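Local coordinates for protein MNMC2 (Aquifex aeolicus, PDB 3VYW) that uses S-adenosylmethionine to methylate a modified wobble uridine of tRNA, working without the oxidase domain to which such methyltransferases are usually fused, at residues 36-41 with 294-299; 140-143 with 147-150; 155-160 with 164-169. All coordinates share one frame; numbering follows the deposited sequence.

Contact 1. Residues 36-41 with 294-299; sequences RFAYNP and EILIDY
Leu296 meets Ala38 through a single methyl group, and the contact between the two segments is wholly apolar. CD2 of Leu296 lies 3.9 Å from CA of Ala38, and the same CD2 is 4.0 Å from CB of Ala38, so the methyl rests against both the main chain and the side chain of one small residue. The leucine torsions aim it there: CG is anti to the backbone N (chi1 178°), which carries the isobutyl group off the helix toward the segment 36-41. An alanine suits the other side, because with only CB to accommodate, the main chain can come close enough for its own CA to take part in the packing. Phe37 joins mainly through its backbone, with its carbonyl C 4.3 Å from CD2 of Leu296. Its ring is not in direct touch with the leucine; one face is overlaid by CG of the preceding Arg36, 3.5 Å above the plane and displaced toward the rim.

Polar bonding runs within the segment 294-299 rather than between the two. Asp298 N donates to Glu294 O and Tyr299 N to Ile295 O, the regular bonds of the helix on which Leu296 sits. On the opposing segment Ala38 is the first residue to leave helical geometry, and Arg3 donates to both its carbonyl oxygen and that of Tyr39.

In the fold, the contact joins the C-terminal end of helix 24-37 to helix 292-303 near the end of the chain. Leu296 also packs on Phe34 of helix 24-37, while Ala38 and Tyr39 touch Leu293 one turn earlier on helix 292-303. Helix 3-18 completes the group, its Tyr14 packing on Ile297 and hydrogen-bonding Asp298.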
loop_
_atom_site.group_PDB
_atom_site.type_symbol
_atom_site.label_atom_id
_atom_site.label_comp_id
_atom_site.label_asym_id
_atom_site.label_seq_id
_atom_site.Cartn_x
_atom_site.Cartn_y
_atom_site.Cartn_z
ATOM N N ARG A 36 4.215 1.198 -20.932
ATOM C CA ARG A 36 5.212 1.499 -19.943
ATOM C C ARG A 36 4.848 1.346 -18.454
ATOM O O ARG A 36 5.650 0.921 -17.695
ATOM C CB ARG A 36 5.920 2.802 -20.278
ATOM C CG ARG A 36 5.854 3.850 -19.232
ATOM C CD ARG A 36 6.942 4.848 -19.374
ATOM N NE ARG A 36 6.704 5.735 -20.469
ATOM C CZ ARG A 36 7.658 6.221 -21.215
ATOM N NH1 ARG A 36 8.901 5.909 -20.986
ATOM N NH2 ARG A 36 7.358 6.999 -22.195
ATOM N N PHE A 37 3.646 1.703 -18.051
ATOM C CA PHE A 37 3.275 1.659 -16.647
ATOM C C PHE A 37 2.610 0.423 -16.118
ATOM O O PHE A 37 2.556 0.247 -14.961
ATOM C CB PHE A 37 2.379 2.823 -16.303
ATOM C CG PHE A 37 3.039 4.129 -16.408
ATOM C CD1 PHE A 37 2.368 5.197 -16.868
ATOM C CD2 PHE A 37 4.326 4.271 -16.064
ATOM C CE1 PHE A 37 2.980 6.400 -16.988
ATOM C CE2 PHE A 37 4.950 5.475 -16.170
ATOM C CZ PHE A 37 4.275 6.540 -16.632
ATOM N N ALA A 38 2.062 -0.404 -16.975
ATOM C CA ALA A 38 1.334 -1.572 -16.541
ATOM C C ALA A 38 2.208 -2.679 -16.062
ATOM O O ALA A 38 3.357 -2.708 -16.328
ATOM C CB ALA A 38 0.404 -2.064 -17.622
ATOM N N TYR A 39 1.629 -3.589 -15.333
ATOM C CA TYR A 39 2.330 -4.756 -14.868
ATOM C C TYR A 39 2.361 -5.906 -15.861
ATOM O O TYR A 39 2.061 -5.733 -17.016
ATOM C CB TYR A 39 1.821 -5.191 -13.508
ATOM C CG TYR A 39 0.497 -5.847 -13.503
ATOM C CD1 TYR A 39 0.006 -6.387 -12.370
ATOM C CD2 TYR A 39 -0.252 -5.913 -14.620
ATOM C CE1 TYR A 39 -1.212 -6.986 -12.347
ATOM C CE2 TYR A 39 -1.459 -6.515 -14.615
ATOM C CZ TYR A 39 -1.932 -7.045 -13.467
ATOM O OH TYR A 39 -3.131 -7.654 -13.441
ATOM N N ASN A 40 2.798 -7.063 -15.423
ATOM C CA ASN A 40 2.868 -8.183 -16.297
ATOM C C ASN A 40 1.824 -9.246 -16.018
ATOM O O ASN A 40 2.095 -10.199 -15.359
ATOM C CB ASN A 40 4.246 -8.804 -16.193
ATOM C CG ASN A 40 5.303 -7.831 -15.781
ATOM O OD1 ASN A 40 5.604 -6.920 -16.481
ATOM N ND2 ASN A 40 5.901 -8.071 -14.675
ATOM N N PRO A 41 0.674 -9.127 -16.650
ATOM C CA PRO A 41 -0.480 -9.995 -16.472
ATOM C C PRO A 41 -0.221 -11.436 -16.847
ATOM O O PRO A 41 -0.834 -12.309 -16.318
ATOM C CB PRO A 41 -1.492 -9.414 -17.440
ATOM C CG PRO A 41 -0.920 -8.138 -17.900
ATOM C CD PRO A 41 0.535 -8.319 -17.850
ATOM N N GLU A 294 -7.952 -1.600 -15.920
ATOM C CA GLU A 294 -8.963 -0.640 -16.265
ATOM C C GLU A 294 -8.861 0.638 -15.495
ATOM O O GLU A 294 -9.106 1.675 -15.997
ATOM C CB GLU A 294 -10.327 -1.267 -16.035
ATOM C CG GLU A 294 -10.927 -1.897 -17.266
ATOM C CD GLU A 294 -12.084 -2.800 -16.965
ATOM O OE1 GLU A 294 -12.638 -2.705 -15.888
ATOM O OE2 GLU A 294 -12.440 -3.603 -17.806
ATOM N N ILE A 295 -8.550 0.513 -14.227
ATOM C CA ILE A 295 -8.411 1.623 -13.341
ATOM C C ILE A 295 -7.260 2.441 -13.789
ATOM O O ILE A 295 -7.298 3.622 -13.761
ATOM C CB ILE A 295 -8.178 1.140 -11.920
ATOM C CG1 ILE A 295 -9.469 0.577 -11.366
ATOM C CG2 ILE A 295 -7.694 2.266 -11.057
ATOM C CD1 ILE A 295 -9.340 -0.233 -10.127
ATOM N N LEU A 296 -6.215 1.778 -14.203
ATOM C CA LEU A 296 -5.094 2.425 -14.790
ATOM C C LEU A 296 -5.425 3.116 -16.084
ATOM O O LEU A 296 -4.994 4.200 -16.300
ATOM C CB LEU A 296 -3.958 1.424 -14.989
ATOM C CG LEU A 296 -2.665 1.885 -15.661
ATOM C CD1 LEU A 296 -2.007 3.005 -14.913
ATOM C CD2 LEU A 296 -1.682 0.775 -15.802
ATOM N N ILE A 297 -6.175 2.484 -16.954
ATOM C CA ILE A 297 -6.516 3.084 -18.206
ATOM C C ILE A 297 -7.341 4.334 -18.016
ATOM O O ILE A 297 -7.104 5.324 -18.620
ATOM C CB ILE A 297 -7.265 2.105 -19.113
ATOM C CG1 ILE A 297 -6.347 1.005 -19.598
ATOM C CG2 ILE A 297 -7.831 2.820 -20.305
ATOM C CD1 ILE A 297 -7.051 -0.198 -20.159
ATOM N N ASP A 298 -8.281 4.291 -17.111
ATOM C CA ASP A 298 -9.109 5.409 -16.840
ATOM C C ASP A 298 -8.306 6.574 -16.375
ATOM O O ASP A 298 -8.634 7.672 -16.657
ATOM C CB ASP A 298 -10.033 5.068 -15.726
ATOM C CG ASP A 298 -11.155 4.278 -16.154
ATOM O OD1 ASP A 298 -11.289 4.078 -17.347
ATOM O OD2 ASP A 298 -11.891 3.849 -15.280
ATOM N N TYR A 299 -7.284 6.301 -15.596
ATOM C CA TYR A 299 -6.409 7.318 -15.089
ATOM C C TYR A 299 -5.620 8.030 -16.166
ATOM O O TYR A 299 -5.516 9.225 -16.178
ATOM C CB TYR A 299 -5.501 6.689 -14.047
ATOM C CG TYR A 299 -4.396 7.535 -13.517
ATOM C CD1 TYR A 299 -4.613 8.404 -12.502
ATOM C CD2 TYR A 299 -3.126 7.427 -14.009
ATOM C CE1 TYR A 299 -3.600 9.168 -12.003
ATOM C CE2 TYR A 299 -2.106 8.189 -13.524
ATOM C CZ TYR A 299 -2.345 9.053 -12.512
ATOM O OH TYR A 299 -1.327 9.785 -12.015
#

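Contact 2. Residues 140-143 with 147-150; sequences FPIL and YREI
The lead-in to helix 148-157, part of the Rossmann-like methyltransferase fold, folds back here so that Leu143 and Ile142 lie against Tyr147 and Arg148. The loop comes from strand 126-133, and the helix begins at Arg148, whose N donates to OE1 of Glu145 in the intervening turn. Leu143 and Tyr147 form the apolar part. CB of Leu143 lies 4.0 Å from CB of Tyr147, and CD1 of Leu143 reaches the same tyrosine CB, the two side chains crossing at a slant. In Tyr147, CG is anti to the carbonyl carbon (chi1 -59°), which takes the ring away from the leucine toward helix 109-121, where OH is hydrogen-bonded to His117 NE2. A tyrosine thus serves both ends, with an apolar base and a polar tip. A leucine suits the inner position as well, since it also packs on Ile75 and on Tyr109, a residue that binds S-adenosylmethionine. Farther out, the more exposed pair is Ile142 with Arg148, whose chain bends at chi3. CG2 of Ile142 lies 4.2 Å from the backbone O of Arg148 and, among side-chain atoms, 4.4 Å from its CG.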
loop_
_atom_site.group_PDB
_atom_site.type_symbol
_atom_site.label_atom_id
_atom_site.label_comp_id
_atom_site.label_asym_id
_atom_site.label_seq_id
_atom_site.Cartn_x
_atom_site.Cartn_y
_atom_site.Cartn_z
ATOM N N PHE A 140 7.780 -18.461 3.581
ATOM C CA PHE A 140 8.235 -17.109 3.743
ATOM C C PHE A 140 9.691 -17.107 4.065
ATOM O O PHE A 140 10.140 -17.906 4.803
ATOM C CB PHE A 140 7.501 -16.409 4.871
ATOM C CG PHE A 140 6.021 -16.432 4.746
ATOM C CD1 PHE A 140 5.310 -17.511 5.156
ATOM C CD2 PHE A 140 5.351 -15.369 4.238
ATOM C CE1 PHE A 140 3.963 -17.537 5.065
ATOM C CE2 PHE A 140 3.998 -15.387 4.136
ATOM C CZ PHE A 140 3.302 -16.476 4.548
ATOM N N PRO A 141 10.422 -16.169 3.507
ATOM C CA PRO A 141 11.777 -15.903 3.930
ATOM C C PRO A 141 11.689 -15.370 5.310
ATOM O O PRO A 141 10.858 -14.566 5.580
ATOM C CB PRO A 141 12.203 -14.793 3.005
ATOM C CG PRO A 141 11.386 -14.969 1.817
ATOM C CD PRO A 141 10.071 -15.407 2.317
ATOM N N ILE A 142 12.540 -15.834 6.195
ATOM C CA ILE A 142 12.439 -15.431 7.571
ATOM C C ILE A 142 13.401 -14.334 7.834
ATOM O O ILE A 142 14.488 -14.320 7.328
ATOM C CB ILE A 142 12.710 -16.568 8.541
ATOM C CG1 ILE A 142 11.874 -17.761 8.185
ATOM C CG2 ILE A 142 12.355 -16.156 9.934
ATOM C CD1 ILE A 142 10.458 -17.642 8.656
ATOM N N LEU A 143 12.952 -13.399 8.631
ATOM C CA LEU A 143 13.756 -12.280 8.987
ATOM C C LEU A 143 14.936 -12.728 9.807
ATOM O O LEU A 143 14.853 -13.636 10.575
ATOM C CB LEU A 143 12.914 -11.233 9.709
ATOM C CG LEU A 143 11.970 -10.361 8.885
ATOM C CD1 LEU A 143 11.087 -9.535 9.768
ATOM C CD2 LEU A 143 12.690 -9.452 7.946
ATOM N N TYR A 147 15.090 -9.958 14.464
ATOM C CA TYR A 147 13.691 -10.084 14.174
ATOM C C TYR A 147 13.197 -11.460 13.835
ATOM O O TYR A 147 12.065 -11.609 13.529
ATOM C CB TYR A 147 13.322 -9.146 13.046
ATOM C CG TYR A 147 13.603 -7.739 13.353
ATOM C CD1 TYR A 147 14.805 -7.179 13.029
ATOM C CD2 TYR A 147 12.674 -6.956 13.962
ATOM C CE1 TYR A 147 15.077 -5.869 13.312
ATOM C CE2 TYR A 147 12.943 -5.645 14.249
ATOM C CZ TYR A 147 14.150 -5.121 13.922
ATOM O OH TYR A 147 14.412 -3.849 14.208
ATOM N N ARG A 148 14.048 -12.456 13.857
ATOM C CA ARG A 148 13.633 -13.800 13.524
ATOM C C ARG A 148 12.650 -14.465 14.433
ATOM O O ARG A 148 11.824 -15.181 13.987
ATOM C CB ARG A 148 14.806 -14.718 13.418
ATOM C CG ARG A 148 14.408 -16.095 13.842
ATOM C CD ARG A 148 15.514 -17.084 13.651
ATOM N NE ARG A 148 16.085 -16.883 12.346
ATOM C CZ ARG A 148 17.380 -16.854 12.089
ATOM N NH1 ARG A 148 18.259 -17.041 13.059
ATOM N NH2 ARG A 148 17.792 -16.641 10.855
ATOM N N GLU A 149 12.792 -14.275 15.723
ATOM C CA GLU A 149 11.915 -14.889 16.695
ATOM C C GLU A 149 10.512 -14.395 16.598
ATOM O O GLU A 149 9.560 -15.136 16.704
ATOM C CB GLU A 149 12.392 -14.533 18.068
ATOM C CG GLU A 149 12.699 -15.708 18.924
ATOM C CD GLU A 149 14.018 -16.331 18.574
ATOM O OE1 GLU A 149 15.015 -16.049 19.256
ATOM O OE2 GLU A 149 14.059 -17.116 17.622
ATOM N N ILE A 150 10.417 -13.092 16.483
ATOM C CA ILE A 150 9.182 -12.373 16.340
ATOM C C ILE A 150 8.486 -12.661 15.038
ATOM O O ILE A 150 7.299 -12.720 14.987
ATOM C CB ILE A 150 9.432 -10.887 16.516
ATOM C CG1 ILE A 150 8.150 -10.174 16.822
ATOM C CG2 ILE A 150 10.036 -10.302 15.281
ATOM C CD1 ILE A 150 7.306 -10.888 17.825
#

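Contact 3. Residues 155-160 with 164-169; sequences LERVPE and ERLSLK
NH1 of Arg157 is gripped by two acceptors, OE1 of Glu156 and the backbone O of Phe153. The bond from NH1 to Glu156 OE1 is a salt bridge of 3.2 Å, somewhat bent (143° at the hydrogen); the carboxylate offers its anti lone pair, and the oxygen lies near the guanidinium plane. Arg157 lies where the chain passes from helix 148-157 into a beta hairpin, strands 160-162 and 166-172, at one border of the methyltransferase sheet. Its guanidinium also makes cation-pi contacts with Phe153 and with Tyr161 of the first hairpin strand.

The aliphatic part of Arg157 faces the second strand. CG stands anti to the carbonyl carbon (chi1 -76°) and the chain bends at chi2, which lays CD 4.1 Å from CD2 of Leu166, the two side chains crossing. Nearer the backbone, CB of Arg157 lies 3.9 Å from CD1 of Leu168, a methyl that also reaches CG2 of Val158. Arginine fits this border, giving carbon to the leucines and charge to the polar groups. With an alanine here, Glu156 would probably lose its charged mate and a gap would be likely to open beside CD2 of Leu166.

A cis peptide bond before Pro159 accompanies the turn into the strand. Glu160 and Lys169 then form an antiparallel non-hydrogen-bonded pair, their CA atoms 4.7 Å apart. Two CA-H...O contacts accompany this pair, between the backbone hydrogen bonds of Pro159 with Val170 and Leu168 with Tyr161: CA of Lys169 to O of Pro159, and CA of Glu160 to O of Leu168, each 3.5 Å. Both side chains leave on the same face of the sheet, and they meet through carbon, CG of Glu160 lying 4.3 Å from CB of Lys169.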
loop_
_atom_site.group_PDB
_atom_site.type_symbol
_atom_site.label_atom_id
_atom_site.label_comp_id
_atom_site.label_asym_id
_atom_site.label_seq_id
_atom_site.Cartn_x
_atom_site.Cartn_y
_atom_site.Cartn_z
ATOM N N LEU A 155 4.101 -15.705 12.111
ATOM C CA LEU A 155 3.739 -16.642 11.090
ATOM C C LEU A 155 2.968 -17.826 11.625
ATOM O O LEU A 155 2.095 -18.317 10.986
ATOM C CB LEU A 155 4.948 -17.048 10.271
ATOM C CG LEU A 155 5.548 -15.938 9.431
ATOM C CD1 LEU A 155 6.892 -16.342 8.932
ATOM C CD2 LEU A 155 4.641 -15.616 8.288
ATOM N N GLU A 156 3.300 -18.251 12.822
ATOM C CA GLU A 156 2.667 -19.352 13.470
ATOM C C GLU A 156 1.218 -19.039 13.659
ATOM O O GLU A 156 0.403 -19.899 13.599
ATOM C CB GLU A 156 3.307 -19.614 14.822
ATOM C CG GLU A 156 4.484 -20.552 14.782
ATOM C CD GLU A 156 5.440 -20.398 15.940
ATOM O OE1 GLU A 156 5.082 -19.779 16.929
ATOM O OE2 GLU A 156 6.546 -20.932 15.862
ATOM N N ARG A 157 0.915 -17.792 13.916
ATOM C CA ARG A 157 -0.420 -17.360 14.220
ATOM C C ARG A 157 -1.277 -16.974 13.043
ATOM O O ARG A 157 -2.414 -16.717 13.196
ATOM C CB ARG A 157 -0.344 -16.209 15.184
ATOM C CG ARG A 157 -0.031 -16.658 16.575
ATOM C CD ARG A 157 0.945 -15.795 17.302
ATOM N NE ARG A 157 1.254 -16.377 18.583
ATOM C CZ ARG A 157 2.258 -17.190 18.789
ATOM N NH1 ARG A 157 3.033 -17.508 17.805
ATOM N NH2 ARG A 157 2.483 -17.681 19.965
ATOM N N VAL A 158 -0.671 -16.838 11.870
ATOM C CA VAL A 158 -1.494 -16.581 10.725
ATOM C C VAL A 158 -2.474 -17.739 10.506
ATOM O O VAL A 158 -1.957 -18.792 10.632
ATOM C CB VAL A 158 -0.614 -16.289 9.520
ATOM C CG1 VAL A 158 -1.408 -16.241 8.253
ATOM C CG2 VAL A 158 0.113 -14.995 9.739
ATOM N N PRO A 159 -3.661 -17.583 9.978
ATOM C CA PRO A 159 -4.249 -16.297 9.647
ATOM C C PRO A 159 -5.214 -15.735 10.656
ATOM O O PRO A 159 -5.601 -14.614 10.550
ATOM C CB PRO A 159 -5.020 -16.597 8.367
ATOM C CG PRO A 159 -5.054 -18.043 8.248
ATOM C CD PRO A 159 -3.829 -18.534 8.899
ATOM N N GLU A 160 -5.627 -16.513 11.645
ATOM C CA GLU A 160 -6.509 -15.995 12.641
ATOM C C GLU A 160 -5.991 -16.391 13.999
ATOM O O GLU A 160 -5.616 -17.507 14.203
ATOM C CB GLU A 160 -7.929 -16.478 12.394
ATOM C CG GLU A 160 -8.880 -15.363 12.002
ATOM C CD GLU A 160 -10.093 -15.828 11.216
ATOM O OE1 GLU A 160 -11.225 -15.489 11.605
ATOM O OE2 GLU A 160 -9.915 -16.521 10.198
ATOM N N GLU A 164 -3.963 -13.114 24.621
ATOM C CA GLU A 164 -4.064 -12.080 25.597
ATOM C C GLU A 164 -3.570 -10.787 25.037
ATOM O O GLU A 164 -4.276 -9.793 25.093
ATOM C CB GLU A 164 -3.283 -12.438 26.857
ATOM C CG GLU A 164 -1.826 -12.772 26.626
ATOM C CD GLU A 164 -1.056 -13.066 27.902
ATOM O OE1 GLU A 164 -0.298 -12.186 28.355
ATOM O OE2 GLU A 164 -1.200 -14.180 28.443
ATOM N N ARG A 165 -2.310 -10.764 24.638
ATOM C CA ARG A 165 -1.706 -9.634 23.951
ATOM C C ARG A 165 -2.142 -9.332 22.532
ATOM O O ARG A 165 -2.169 -8.207 22.130
ATOM C CB ARG A 165 -0.205 -9.707 24.016
ATOM C CG ARG A 165 0.315 -9.638 25.410
ATOM C CD ARG A 165 1.783 -9.327 25.421
ATOM N NE ARG A 165 2.528 -10.289 24.640
ATOM C CZ ARG A 165 3.833 -10.269 24.495
ATOM N NH1 ARG A 165 4.554 -9.345 25.077
ATOM N NH2 ARG A 165 4.415 -11.191 23.769
ATOM N N LEU A 166 -2.402 -10.344 21.746
ATOM C CA LEU A 166 -2.460 -10.139 20.336
ATOM C C LEU A 166 -3.729 -10.584 19.684
ATOM O O LEU A 166 -4.156 -11.675 19.870
ATOM C CB LEU A 166 -1.291 -10.856 19.693
ATOM C CG LEU A 166 -1.285 -10.902 18.185
ATOM C CD1 LEU A 166 -1.047 -9.541 17.611
ATOM C CD2 LEU A 166 -0.219 -11.839 17.728
ATOM N N SER A 167 -4.316 -9.736 18.868
ATOM C CA SER A 167 -5.411 -10.162 18.040
ATOM C C SER A 167 -5.024 -10.056 16.578
ATOM O O SER A 167 -4.576 -9.047 16.153
ATOM C CB SER A 167 -6.610 -9.312 18.313
ATOM O OG SER A 167 -7.744 -9.964 17.834
ATOM N N LEU A 168 -5.163 -11.125 15.825
ATOM C CA LEU A 168 -4.760 -11.138 14.438
ATOM C C LEU A 168 -5.850 -11.635 13.522
ATOM O O LEU A 168 -6.373 -12.675 13.726
ATOM C CB LEU A 168 -3.556 -12.057 14.309
ATOM C CG LEU A 168 -2.357 -11.722 13.454
ATOM C CD1 LEU A 168 -1.539 -12.971 13.266
ATOM C CD2 LEU A 168 -2.754 -11.164 12.123
ATOM N N LYS A 169 -6.221 -10.886 12.516
ATOM C CA LYS A 169 -6.972 -11.471 11.439
ATOM C C LYS A 169 -6.440 -11.033 10.124
ATOM O O LYS A 169 -6.424 -9.882 9.845
ATOM C CB LYS A 169 -8.441 -11.120 11.508
ATOM C CG LYS A 169 -8.891 -10.552 12.819
ATOM C CD LYS A 169 -10.263 -11.061 13.213
ATOM C CE LYS A 169 -11.227 -9.917 13.444
ATOM N NZ LYS A 169 -10.739 -8.954 14.456
#

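From the N terminus, the chain leaves helix 24-37 at the first half of contact 1 and closes that loop only at helix 292-303, more than 250 residues later. Contacts 2 and 3 both fall within this long span, one after the other, each closing a short local loop without crossing. Contact 2 sets the lead-in from strand 126-133 against the start of helix 148-157; contact 3 joins the end of that helix to strand 166-172. The shared helix brings them together: Phe140 and Ile142 pack on Leu155. Contact 1 stands apart, its centre about 35 Å from that of contact 3, and ties together the terminal helical parts of the chain.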